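Local structure of oxidized polyvinyl alcohol hydrolase (Sphingopyxis, 3WLA) at residues Lys31-Val36 with Gly132-Phe137. The protein hydrolyses beta-diketones such as 4,6-nonanedione and the oxidized form of polyvinyl alcohol, the second step in degradation of that polymer. Numbering follows the deposited sequence.
Sequences KKRAFV and GDDVRF
Arg33 reaches from strand 31-38 to Asp134 and Phe137 at the start of helix 133-145. Two salt-bridge systems join the segments. In the first, Arg33 grips Asp134 end-on, with both terminal nitrogens on one oxygen. NH1 of Arg33 lies 2.9 Å from OD1 of Asp134, and NH2 of Arg33 lies 3.0 Å from the same OD1. Both bonds are bent. OD1 sits near the guanidinium plane, but the carboxylate is turned 61° from it. Val86 O takes a further bond from Arg33 NH2, and Asn115 N binds Asp134 OD2. In the second system, Lys31 stretches out to place NZ 2.7 Å from OD2 of Asp133, on its anti lone pair. The other oxygen, OD1 of Asp133, accepts from NH2 of Arg136 at 2.9 Å. Arg136 also pairs with Asp29 and Asp130.

Apolar contact centres on the Phe137 ring. CB of Arg33 stands over one face, 3.7 Å from the ring centroid, in a CH-pi contact. The arginine chain turns twice, at chi2 and chi3, which brings its guanidinium back to the side of the ring where CB sits. CD2, at the rim of the Phe137 ring, lies over one guanidinium face, with the planes 33° apart. At the ring edge, CZ of Phe137 meets CD1 of Phe35 at 3.7 Å.

Strand 31-38 lies between strands 21-28 and 81-85 of the alpha/beta-hydrolase sheet, away from the predicted active site. The carboxylate and the Val86 carbonyl probably offset the buried arginine's charge. With Phe137, they restrict its rotation.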
loop_
_atom_site.group_PDB
_atom_site.type_symbol
_atom_site.label_atom_id
_atom_site.label_comp_id
_atom_site.label_asym_id
_atom_site.label_seq_id
_atom_site.Cartn_x
_atom_site.Cartn_y
_atom_site.Cartn_z
ATOM N N LYS A 31 -6.164 -20.637 1.649
ATOM C CA LYS A 31 -6.875 -20.000 2.748
ATOM C C LYS A 31 -8.211 -19.486 2.228
ATOM O O LYS A 31 -8.393 -19.359 1.023
ATOM C CB LYS A 31 -6.031 -18.829 3.305
ATOM C CG LYS A 31 -4.683 -19.257 3.929
ATOM C CD LYS A 31 -3.740 -18.060 4.145
ATOM C CE LYS A 31 -2.654 -18.470 5.118
ATOM N NZ LYS A 31 -1.457 -17.707 4.897
ATOM N N LYS A 32 -9.133 -19.190 3.132
ATOM C CA LYS A 32 -10.416 -18.622 2.751
ATOM C C LYS A 32 -10.320 -17.095 2.953
ATOM O O LYS A 32 -10.257 -16.609 4.080
ATOM C CB LYS A 32 -11.536 -19.227 3.601
ATOM C CG LYS A 32 -11.804 -20.744 3.243
ATOM C CD LYS A 32 -12.929 -21.344 4.083
ATOM C CE LYS A 32 -12.939 -22.882 4.004
ATOM N NZ LYS A 32 -13.578 -23.546 5.222
ATOM N N ARG A 33 -10.347 -16.348 1.858
ATOM C CA ARG A 33 -10.183 -14.887 1.954
ATOM C C ARG A 33 -11.467 -14.133 1.625
ATOM O O ARG A 33 -12.398 -14.673 1.002
ATOM C CB ARG A 33 -9.042 -14.450 1.040
ATOM C CG ARG A 33 -7.688 -15.150 1.290
ATOM C CD ARG A 33 -7.176 -14.936 2.742
ATOM N NE ARG A 33 -6.974 -13.503 3.049
ATOM C CZ ARG A 33 -5.825 -12.850 2.818
ATOM N NH1 ARG A 33 -4.777 -13.460 2.271
ATOM N NH2 ARG A 33 -5.709 -11.589 3.186
ATOM N N ALA A 34 -11.520 -12.889 2.085
ATOM C CA ALA A 34 -12.689 -12.052 1.919
ATOM C C ALA A 34 -12.306 -10.650 1.418
ATOM O O ALA A 34 -11.162 -10.188 1.628
ATOM C CB ALA A 34 -13.437 -11.959 3.264
ATOM N N PHE A 35 -13.265 -9.983 0.781
ATOM C CA PHE A 35 -13.050 -8.622 0.237
ATOM C C PHE A 35 -14.385 -7.962 -0.125
ATOM O O PHE A 35 -15.401 -8.649 -0.374
ATOM C CB PHE A 35 -12.094 -8.659 -0.971
ATOM C CG PHE A 35 -12.537 -9.567 -2.091
ATOM C CD1 PHE A 35 -12.061 -10.860 -2.191
ATOM C CD2 PHE A 35 -13.434 -9.095 -3.076
ATOM C CE1 PHE A 35 -12.459 -11.714 -3.279
ATOM C CE2 PHE A 35 -13.844 -9.900 -4.155
ATOM C CZ PHE A 35 -13.364 -11.209 -4.267
ATOM N N VAL A 36 -14.406 -6.625 -0.097
ATOM C CA VAL A 36 -15.620 -5.877 -0.379
ATOM C C VAL A 36 -15.516 -5.208 -1.753
ATOM O O VAL A 36 -14.556 -4.518 -2.044
ATOM C CB VAL A 36 -15.857 -4.861 0.761
ATOM C CG1 VAL A 36 -17.099 -4.052 0.541
ATOM C CG2 VAL A 36 -15.981 -5.613 2.093
ATOM N N GLY A 132 4.897 -13.798 -0.840
ATOM C CA GLY A 132 3.976 -14.006 0.249
ATOM C C GLY A 132 2.516 -14.151 -0.177
ATOM O O GLY A 132 2.123 -13.689 -1.267
ATOM N N ASP A 133 1.712 -14.767 0.689
ATOM C CA ASP A 133 0.308 -15.000 0.392
ATOM C C ASP A 133 -0.538 -13.761 0.133
ATOM O O ASP A 133 -1.487 -13.789 -0.663
ATOM C CB ASP A 133 -0.355 -15.786 1.524
ATOM C CG ASP A 133 0.020 -17.248 1.509
ATOM O OD1 ASP A 133 0.653 -17.695 0.515
ATOM O OD2 ASP A 133 -0.350 -17.930 2.474
ATOM N N ASP A 134 -0.231 -12.661 0.830
ATOM C CA ASP A 134 -1.049 -11.475 0.601
ATOM C C ASP A 134 -0.776 -10.828 -0.744
ATOM O O ASP A 134 -1.691 -10.352 -1.420
ATOM C CB ASP A 134 -0.887 -10.466 1.742
ATOM C CG ASP A 134 -1.659 -10.876 2.977
ATOM O OD1 ASP A 134 -2.691 -11.564 2.833
ATOM O OD2 ASP A 134 -1.265 -10.499 4.101
ATOM N N VAL A 135 0.473 -10.798 -1.165
ATOM C CA VAL A 135 0.713 -10.206 -2.474
ATOM C C VAL A 135 -0.062 -10.988 -3.557
ATOM O O VAL A 135 -0.606 -10.398 -4.481
ATOM C CB VAL A 135 2.216 -10.210 -2.843
ATOM C CG1 VAL A 135 2.390 -9.810 -4.331
ATOM C CG2 VAL A 135 2.995 -9.213 -1.967
ATOM N N ARG A 136 -0.135 -12.318 -3.416
ATOM C CA ARG A 136 -0.804 -13.149 -4.418
ATOM C C ARG A 136 -2.316 -13.012 -4.358
ATOM O O ARG A 136 -2.993 -13.012 -5.390
ATOM C CB ARG A 136 -0.378 -14.615 -4.261
ATOM C CG ARG A 136 1.026 -14.872 -4.884
ATOM C CD ARG A 136 1.512 -16.309 -4.703
ATOM N NE ARG A 136 1.629 -16.747 -3.309
ATOM C CZ ARG A 136 2.786 -16.797 -2.647
ATOM N NH1 ARG A 136 3.936 -16.426 -3.240
ATOM N NH2 ARG A 136 2.793 -17.237 -1.396
ATOM N N PHE A 137 -2.828 -12.903 -3.144
ATOM C CA PHE A 137 -4.249 -12.726 -2.946
ATOM C C PHE A 137 -4.737 -11.443 -3.618
ATOM O O PHE A 137 -5.731 -11.471 -4.409
ATOM C CB PHE A 137 -4.579 -12.661 -1.464
ATOM C CG PHE A 137 -6.002 -12.241 -1.193
ATOM C CD1 PHE A 137 -7.063 -12.878 -1.860
ATOM C CD2 PHE A 137 -6.300 -11.222 -0.263
ATOM C CE1 PHE A 137 -8.400 -12.526 -1.617
ATOM C CE2 PHE A 137 -7.642 -10.864 -0.009
ATOM C CZ PHE A 137 -8.691 -11.520 -0.693
#